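Beta-galactoside alpha-2,6-sialyltransferase (Photobacterium sp., PDB 2Z4T) probably transfers sialic acid from a CMP-linked donor to the galactose of acceptors such as lactose, forming an alpha-2,6 linkage. Local coordinates at residues 64-69 and 80-85; 292-297 and 487-492; 446-451 and 461-466. All blocks are in the same frame, centred on the assembly; numbering follows the deposited sequence.

Contact 1 (64-69 and 80-85)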
# COMPACT_ATOMS: atom_id res chain seq x y z
N GLN A 64 -15.80 -35.71 -2.60
CA GLN A 64 -15.87 -36.01 -4.03
C GLN A 64 -14.76 -36.97 -4.45
O GLN A 64 -13.63 -36.87 -3.99
CB GLN A 64 -15.86 -34.74 -4.88
CG GLN A 64 -17.23 -34.09 -5.01
CD GLN A 64 -17.20 -32.77 -5.78
OE1 GLN A 64 -16.72 -32.70 -6.91
NE2 GLN A 64 -17.71 -31.70 -5.15
N GLN A 65 -15.10 -37.92 -5.32
CA GLN A 65 -14.15 -38.90 -5.84
C GLN A 65 -13.32 -38.31 -6.97
O GLN A 65 -13.87 -37.89 -7.98
CB GLN A 65 -14.91 -40.13 -6.31
CG GLN A 65 -15.36 -41.01 -5.21
CD GLN A 65 -14.21 -41.82 -4.66
OE1 GLN A 65 -13.65 -42.66 -5.37
NE2 GLN A 65 -13.85 -41.59 -3.41
N LEU A 66 -12.01 -38.28 -6.82
CA LEU A 66 -11.14 -37.57 -7.77
C LEU A 66 -10.27 -38.48 -8.62
O LEU A 66 -9.73 -38.04 -9.65
CB LEU A 66 -10.23 -36.56 -7.03
CG LEU A 66 -10.81 -35.53 -6.08
CD1 LEU A 66 -9.72 -34.52 -5.73
CD2 LEU A 66 -12.03 -34.83 -6.65
N LEU A 67 -10.11 -39.73 -8.18
CA LEU A 67 -9.24 -40.69 -8.87
C LEU A 67 -9.98 -41.55 -9.91
O LEU A 67 -10.74 -42.46 -9.57
CB LEU A 67 -8.53 -41.55 -7.83
CG LEU A 67 -7.02 -41.60 -7.88
CD1 LEU A 67 -6.42 -40.22 -8.14
CD2 LEU A 67 -6.54 -42.14 -6.55
N THR A 68 -9.73 -41.27 -11.19
CA THR A 68 -10.58 -41.78 -12.27
C THR A 68 -10.07 -43.06 -12.99
O THR A 68 -10.25 -43.20 -14.20
CB THR A 68 -10.91 -40.65 -13.33
OG1 THR A 68 -9.70 -40.15 -13.91
CG2 THR A 68 -11.71 -39.48 -12.69
N GLU A 69 -9.46 -43.99 -12.24
CA GLU A 69 -9.03 -45.32 -12.76
C GLU A 69 -7.78 -45.40 -13.65
O GLU A 69 -6.94 -46.28 -13.45
CB GLU A 69 -10.18 -46.13 -13.38
CG GLU A 69 -10.74 -47.20 -12.43
CD GLU A 69 -11.68 -48.21 -13.10
OE1 GLU A 69 -11.88 -48.16 -14.35
OE2 GLU A 69 -12.22 -49.07 -12.35
N VAL A 80 -7.58 -33.31 -10.64
CA VAL A 80 -8.14 -31.99 -10.78
C VAL A 80 -8.91 -31.74 -9.49
O VAL A 80 -9.71 -32.58 -9.08
CB VAL A 80 -9.09 -31.94 -12.01
CG1 VAL A 80 -9.65 -30.55 -12.22
CG2 VAL A 80 -8.34 -32.41 -13.27
N ALA A 81 -8.66 -30.61 -8.83
CA ALA A 81 -9.39 -30.24 -7.63
C ALA A 81 -10.85 -30.08 -8.01
O ALA A 81 -11.13 -29.62 -9.11
CB ALA A 81 -8.84 -28.95 -7.07
N PRO A 82 -11.78 -30.45 -7.11
CA PRO A 82 -13.20 -30.39 -7.45
C PRO A 82 -13.74 -28.96 -7.36
O PRO A 82 -13.01 -28.06 -6.91
CB PRO A 82 -13.85 -31.25 -6.37
CG PRO A 82 -12.98 -31.10 -5.20
CD PRO A 82 -11.57 -30.90 -5.73
N ARG A 83 -14.98 -28.77 -7.81
CA ARG A 83 -15.70 -27.53 -7.59
C ARG A 83 -16.39 -27.67 -6.25
O ARG A 83 -17.09 -28.66 -6.01
CB ARG A 83 -16.75 -27.32 -8.68
CG ARG A 83 -16.15 -27.11 -10.03
CD ARG A 83 -17.18 -26.68 -11.02
NE ARG A 83 -17.90 -27.82 -11.60
CZ ARG A 83 -18.93 -27.69 -12.43
NH1 ARG A 83 -19.37 -26.48 -12.78
NH2 ARG A 83 -19.53 -28.78 -12.91
N LEU A 84 -16.20 -26.70 -5.36
CA LEU A 84 -16.72 -26.83 -3.99
C LEU A 84 -17.51 -25.62 -3.56
O LEU A 84 -17.44 -24.56 -4.19
CB LEU A 84 -15.57 -27.05 -3.00
CG LEU A 84 -14.66 -28.25 -3.21
CD1 LEU A 84 -13.44 -28.12 -2.29
CD2 LEU A 84 -15.45 -29.55 -2.97
N ASP A 85 -18.27 -25.80 -2.48
CA ASP A 85 -18.96 -24.71 -1.81
C ASP A 85 -18.17 -24.23 -0.60
O ASP A 85 -18.29 -23.08 -0.20
CB ASP A 85 -20.34 -25.18 -1.36
CG ASP A 85 -21.22 -25.56 -2.54
OD1 ASP A 85 -21.25 -24.82 -3.54
OD2 ASP A 85 -21.89 -26.61 -2.45
O HOH W 1 -16.41 -31.05 -9.84
O HOH W 2 -9.27 -35.99 -11.07
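Gln64 reaches over to the 80-85 segment and supplies the direct hydrogen bond between the two loops, from its side-chain NE2 to the backbone O of Arg83 at 3.2 Å. The bond is fairly straight at nitrogen (157°), although the donor stands 23° away from the carbonyl plane. With the chain extended beyond CG (chi2 176°), the amide is carried far enough to meet backbone on the other side. Its oxygen turns to Pro82, OE1 lying 3.3 Å from CB of the proline ring.

Apolar packing accompanies the bond. Leu66 and Pro82 meet at about a right angle, and both branches of the leucine take part: CD2 lies 4.0 Å from Pro82 CB, while CD1 is 4.1 Å from Pro82 CD. Beyond the proline, a methyl of Leu84, CD2, comes alongside the Gln64 amide nitrogen.

At the other end of the contact, a water modelled between Leu66 O and Val80 N may link the two backbones, although its approach to the carbonyl is too short to be certain.

The pairing joins two surface loops of the domain related to the PKD family, those on either side of strand 77-80 in the chain. Tyr90 of strand 88-98 packs against both Leu66 and Pro82 and hydrogen-bonds through its hydroxyl to Gln64 N, while Leu66 also touches Phe92 of that strand and Val79 of strand 77-80.

Contact 2 (292-297 and 487-492). With PO4 (phosphate ion), chain I.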
# COMPACT_ATOMS: atom_id res chain seq x y z
N PHE A 292 -6.80 5.03 8.72
CA PHE A 292 -6.57 6.46 8.73
C PHE A 292 -5.12 6.78 9.03
O PHE A 292 -4.55 6.26 9.99
CB PHE A 292 -7.47 7.14 9.77
CG PHE A 292 -8.82 7.63 9.24
CD1 PHE A 292 -9.65 6.80 8.50
CD2 PHE A 292 -9.26 8.92 9.52
CE1 PHE A 292 -10.89 7.23 8.03
CE2 PHE A 292 -10.51 9.38 9.05
CZ PHE A 292 -11.33 8.53 8.30
N LEU A 293 -4.52 7.65 8.22
CA LEU A 293 -3.19 8.17 8.54
C LEU A 293 -3.14 8.68 9.99
O LEU A 293 -2.16 8.45 10.71
CB LEU A 293 -2.81 9.30 7.57
CG LEU A 293 -1.42 9.93 7.68
CD1 LEU A 293 -0.32 8.88 7.59
CD2 LEU A 293 -1.25 11.00 6.61
N ARG A 294 -4.18 9.39 10.41
CA ARG A 294 -4.29 9.82 11.79
C ARG A 294 -5.73 9.67 12.24
O ARG A 294 -6.55 10.59 12.12
CB ARG A 294 -3.81 11.26 11.95
CG ARG A 294 -2.27 11.45 11.94
CD ARG A 294 -1.61 10.89 13.21
NE ARG A 294 -1.97 11.69 14.39
CZ ARG A 294 -1.26 12.72 14.86
NH1 ARG A 294 -0.13 13.08 14.25
NH2 ARG A 294 -1.68 13.39 15.92
N LYS A 295 -6.04 8.48 12.75
CA LYS A 295 -7.36 8.17 13.28
C LYS A 295 -7.85 9.17 14.31
O LYS A 295 -9.05 9.47 14.38
CB LYS A 295 -7.37 6.76 13.87
CG LYS A 295 -8.68 6.35 14.49
CD LYS A 295 -8.61 4.90 14.92
CE LYS A 295 -9.55 4.62 16.08
NZ LYS A 295 -9.84 3.16 16.17
N ASP A 296 -6.93 9.70 15.12
CA ASP A 296 -7.30 10.58 16.22
C ASP A 296 -7.90 11.89 15.76
O ASP A 296 -8.52 12.61 16.54
CB ASP A 296 -6.13 10.80 17.21
CG ASP A 296 -4.85 11.30 16.53
OD1 ASP A 296 -4.65 11.05 15.31
OD2 ASP A 296 -4.01 11.92 17.23
N TYR A 297 -7.75 12.21 14.48
CA TYR A 297 -8.37 13.40 13.94
C TYR A 297 -9.90 13.37 14.09
O TYR A 297 -10.52 14.41 14.36
CB TYR A 297 -7.99 13.62 12.47
CG TYR A 297 -8.40 14.98 12.00
CD1 TYR A 297 -7.78 16.12 12.52
CD2 TYR A 297 -9.42 15.15 11.05
CE1 TYR A 297 -8.13 17.39 12.09
CE2 TYR A 297 -9.78 16.43 10.60
CZ TYR A 297 -9.14 17.54 11.13
OH TYR A 297 -9.48 18.82 10.75
N ILE A 487 -1.82 21.67 12.96
CA ILE A 487 -1.95 22.26 14.28
C ILE A 487 -2.82 21.38 15.19
O ILE A 487 -2.38 21.03 16.27
CB ILE A 487 -2.54 23.69 14.24
CG1 ILE A 487 -1.56 24.68 13.63
CG2 ILE A 487 -2.93 24.15 15.65
CD1 ILE A 487 -2.20 25.98 13.19
N LYS A 488 -4.03 21.04 14.75
CA LYS A 488 -4.94 20.21 15.55
C LYS A 488 -4.33 18.89 15.95
O LYS A 488 -4.60 18.39 17.06
CB LYS A 488 -6.24 19.92 14.79
CG LYS A 488 -7.46 20.43 15.48
CD LYS A 488 -7.65 19.78 16.83
CE LYS A 488 -8.85 20.39 17.56
NZ LYS A 488 -8.71 21.84 17.84
N LEU A 489 -3.55 18.30 15.05
CA LEU A 489 -2.87 17.05 15.30
C LEU A 489 -1.65 17.19 16.21
O LEU A 489 -1.01 16.19 16.55
CB LEU A 489 -2.47 16.39 13.98
CG LEU A 489 -3.61 15.96 13.06
CD1 LEU A 489 -3.02 15.56 11.71
CD2 LEU A 489 -4.34 14.80 13.68
N GLY A 490 -1.33 18.42 16.61
CA GLY A 490 -0.21 18.67 17.49
C GLY A 490 1.13 18.53 16.79
O GLY A 490 2.15 18.34 17.43
N ILE A 491 1.14 18.60 15.47
CA ILE A 491 2.39 18.48 14.73
C ILE A 491 3.15 19.78 14.81
O ILE A 491 4.36 19.82 14.94
CB ILE A 491 2.11 18.09 13.28
CG1 ILE A 491 1.44 16.70 13.26
CG2 ILE A 491 3.41 18.13 12.48
CD1 ILE A 491 0.75 16.36 11.99
N VAL A 492 2.41 20.86 14.82
CA VAL A 492 2.99 22.16 14.75
C VAL A 492 2.13 23.03 15.67
O VAL A 492 0.97 22.72 15.91
CB VAL A 492 2.96 22.60 13.26
CG1 VAL A 492 1.60 23.25 12.86
CG2 VAL A 492 4.10 23.46 12.94
P PO4 I . -6.77 0.47 15.47
O1 PO4 I . -7.77 1.60 15.35
O2 PO4 I . -7.53 -0.82 15.73
O3 PO4 I . -6.00 0.35 14.19
O4 PO4 I . -5.84 0.82 16.62
O HOH W 3 1.44 14.15 16.31
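A Schellman motif ends helix 481-488, and it is at this terminus that Arg294, from a type I turn spanning Arg294 to Tyr297, makes its contact. Gly490 has the positive phi (73°) of such an ending, and the preceding carbonyl, Leu489 O, receives the arginine. Arg294 NH2 donates to Leu489 O over 2.9 Å, in the carbonyl plane and on a lone pair, with an angle of 147° at the hydrogen. A water accepting from Arg294 NH1 at 2.8 Å donates to the same oxygen, so two donors grip it.

The guanidinium is held by Asp296 within its own turn. NE meets OD1 at 2.9 Å and NH2 meets OD2 at 3.1 Å, a side-on salt bridge lying close to the guanidinium plane and using the syn lone pairs of the carboxylate. This grip probably fixes the rotation of the group, and the bends at chi2 and chi3 fold the chain back to reach it. Leu489 lies over one face, CD2 3.6 Å above the plane but offset toward the rim. The same methyl packs 3.9 Å from Tyr297 CD1, while Lys488 CB comes to the edge of the tyrosine ring.

Arg294 NH1 also bonds to Phe453 O, and Lys488 touches Glu301, a magnesium ligand. The contact thus bridges the two Rossmann-like halves of a GT-B glycosyltransferase, joining a loop after strand 288-292 to the C-terminal end of helix 481-488.

Contact 3 (446-451 and 461-466). With C5P (cytidine-5'-monophosphate), chain C.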
# COMPACT_ATOMS: atom_id res chain seq x y z
N GLY A 446 11.73 20.29 6.58
CA GLY A 446 11.24 20.34 5.23
C GLY A 446 9.85 20.93 5.11
O GLY A 446 9.35 21.63 6.01
N ILE A 447 9.24 20.64 3.97
CA ILE A 447 7.96 21.22 3.65
C ILE A 447 6.83 20.36 4.20
O ILE A 447 6.91 19.13 4.21
CB ILE A 447 7.80 21.44 2.12
CG1 ILE A 447 9.05 22.12 1.52
CG2 ILE A 447 6.48 22.17 1.80
CD1 ILE A 447 9.43 23.49 2.11
N ALA A 448 5.79 21.03 4.68
CA ALA A 448 4.59 20.37 5.17
C ALA A 448 4.19 19.23 4.24
O ALA A 448 4.10 19.40 3.02
CB ALA A 448 3.46 21.39 5.29
N SER A 449 3.93 18.07 4.84
CA SER A 449 3.74 16.85 4.09
C SER A 449 3.07 15.84 4.98
O SER A 449 3.20 15.91 6.22
CB SER A 449 5.10 16.30 3.69
OG SER A 449 4.97 14.94 3.26
N SER A 450 2.40 14.88 4.35
CA SER A 450 1.84 13.74 5.06
C SER A 450 2.88 13.00 5.89
O SER A 450 2.56 12.37 6.91
CB SER A 450 1.20 12.77 4.07
OG SER A 450 0.36 13.46 3.16
N LEU A 451 4.14 13.07 5.48
CA LEU A 451 5.17 12.32 6.18
C LEU A 451 5.28 12.81 7.64
O LEU A 451 5.54 12.01 8.54
CB LEU A 451 6.50 12.35 5.40
CG LEU A 451 7.33 13.64 5.39
CD1 LEU A 451 8.22 13.74 6.64
CD2 LEU A 451 8.16 13.79 4.10
N LYS A 461 13.09 19.23 13.15
CA LYS A 461 13.63 20.54 13.51
C LYS A 461 12.71 21.69 13.16
O LYS A 461 12.54 22.59 13.96
CB LYS A 461 15.01 20.75 12.92
CG LYS A 461 16.07 19.81 13.51
CD LYS A 461 15.90 19.65 15.03
CE LYS A 461 17.10 18.96 15.68
NZ LYS A 461 17.08 17.48 15.43
N PHE A 462 12.12 21.68 11.96
CA PHE A 462 11.09 22.65 11.62
C PHE A 462 10.33 22.22 10.38
O PHE A 462 10.84 21.45 9.56
CB PHE A 462 11.65 24.08 11.46
CG PHE A 462 12.64 24.25 10.32
CD1 PHE A 462 12.20 24.47 9.02
CD2 PHE A 462 14.00 24.23 10.57
CE1 PHE A 462 13.11 24.63 7.96
CE2 PHE A 462 14.93 24.39 9.51
CZ PHE A 462 14.47 24.59 8.20
N ILE A 463 9.10 22.71 10.26
CA ILE A 463 8.28 22.44 9.10
C ILE A 463 7.94 23.77 8.44
O ILE A 463 7.73 24.76 9.11
CB ILE A 463 6.99 21.70 9.49
CG1 ILE A 463 7.32 20.34 10.13
CG2 ILE A 463 6.09 21.50 8.29
CD1 ILE A 463 6.11 19.60 10.65
N VAL A 464 7.91 23.81 7.12
CA VAL A 464 7.59 25.06 6.47
C VAL A 464 6.46 24.82 5.52
O VAL A 464 6.46 23.83 4.78
CB VAL A 464 8.81 25.66 5.73
CG1 VAL A 464 8.41 26.90 4.95
CG2 VAL A 464 9.92 25.98 6.72
N PHE A 465 5.47 25.71 5.55
CA PHE A 465 4.34 25.63 4.65
C PHE A 465 4.55 26.51 3.44
O PHE A 465 5.28 27.49 3.47
CB PHE A 465 3.06 26.06 5.37
CG PHE A 465 2.63 25.13 6.45
CD1 PHE A 465 1.59 24.24 6.24
CD2 PHE A 465 3.25 25.15 7.69
CE1 PHE A 465 1.19 23.37 7.26
CE2 PHE A 465 2.86 24.28 8.71
CZ PHE A 465 1.83 23.38 8.49
N THR A 466 3.85 26.13 2.38
CA THR A 466 3.79 26.76 1.09
C THR A 466 3.22 28.20 1.06
O THR A 466 2.35 28.55 1.83
CB THR A 466 2.96 25.78 0.24
OG1 THR A 466 3.87 24.88 -0.43
CG2 THR A 466 1.98 26.45 -0.72
O3P C5P C . 3.99 15.37 0.71
P C5P C . 2.79 14.51 0.67
O1P C5P C . 2.31 14.45 -0.77
O2P C5P C . 1.79 14.84 1.76
O5' C5P C . 3.29 13.07 1.08
C5' C5P C . 2.53 11.90 0.86
C4' C5P C . 3.52 10.75 1.00
O4' C5P C . 4.55 10.86 0.01
C3' C5P C . 4.28 10.76 2.31
O3' C5P C . 3.62 10.04 3.35
C2' C5P C . 5.54 10.02 1.94
O2' C5P C . 5.26 8.62 1.77
C1' C5P C . 5.82 10.47 0.54
N1 C5P C . 6.79 11.56 0.55
C2 C5P C . 8.17 11.26 0.67
N3 C5P C . 9.10 12.25 0.67
C4 C5P C . 8.72 13.55 0.55
C5 C5P C . 7.36 13.88 0.43
C6 C5P C . 6.40 12.86 0.43
O2 C5P C . 8.56 10.09 0.80
N4 C5P C . 9.68 14.51 0.54
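Ala448, Gly446 and Val464 carry the contact between the parallel strands 443-447 and 460-465. Ala448 sets its methyl over one face of the Phe465 ring, a CH-pi contact with CB 3.8 Å from the centroid and displaced toward the rim. Ile463 CG2 closes on the same methyl at 4.0 Å, while Leu482 and Met486 of helix 481-488 also pack on the alanine.

Val464 bonds to both of the others through its backbone. Ala448 N donates to Val464 O over 2.9 Å, and Val464 N donates to Gly446 O (2.8 Å). The valine shares a sheet face with Ile447, whose CG2 comes to 3.4 Å from Val464 O.

At Gly446 the strand ladder continues, with a weak bond from Gly446 N to Phe462 O.

Past the strand the chain enters the CMP site. Ser449 OG, turned away from its own backbone N (chi1 165°), donates to phosphate oxygen O3P and accepts from Leu451 N, making an ST turn. Ser450 N donates to O2P at 2.7 Å. Nucleotide phosphate held at the C-terminal end of a parallel strand is characteristic of Rossmann-like domains, here the donor-binding half of the GT-B fold.

From the N terminus, contact 1 comes first, closing a short loop around strand 77-80 within the small beta-sandwich domain before the catalytic part begins. Contact 2 then opens after strand 288-292 and closes only at the end of helix 481-488, almost two hundred residues later, tying the mixed sheet to the helix packed on the parallel one. Contact 3 opens and closes within that long excursion, pairing neighbouring strands of the six-stranded parallel sheet. The two touch, with Ile491 CG2 packed on Ile463 CD1 and Leu293 CD2 on Ser450 CB, and their centres lie about 14 Å apart. Contact 1 stands alone, its centre about 54 Å from that of contact 2 and about 60 Å from that of contact 3.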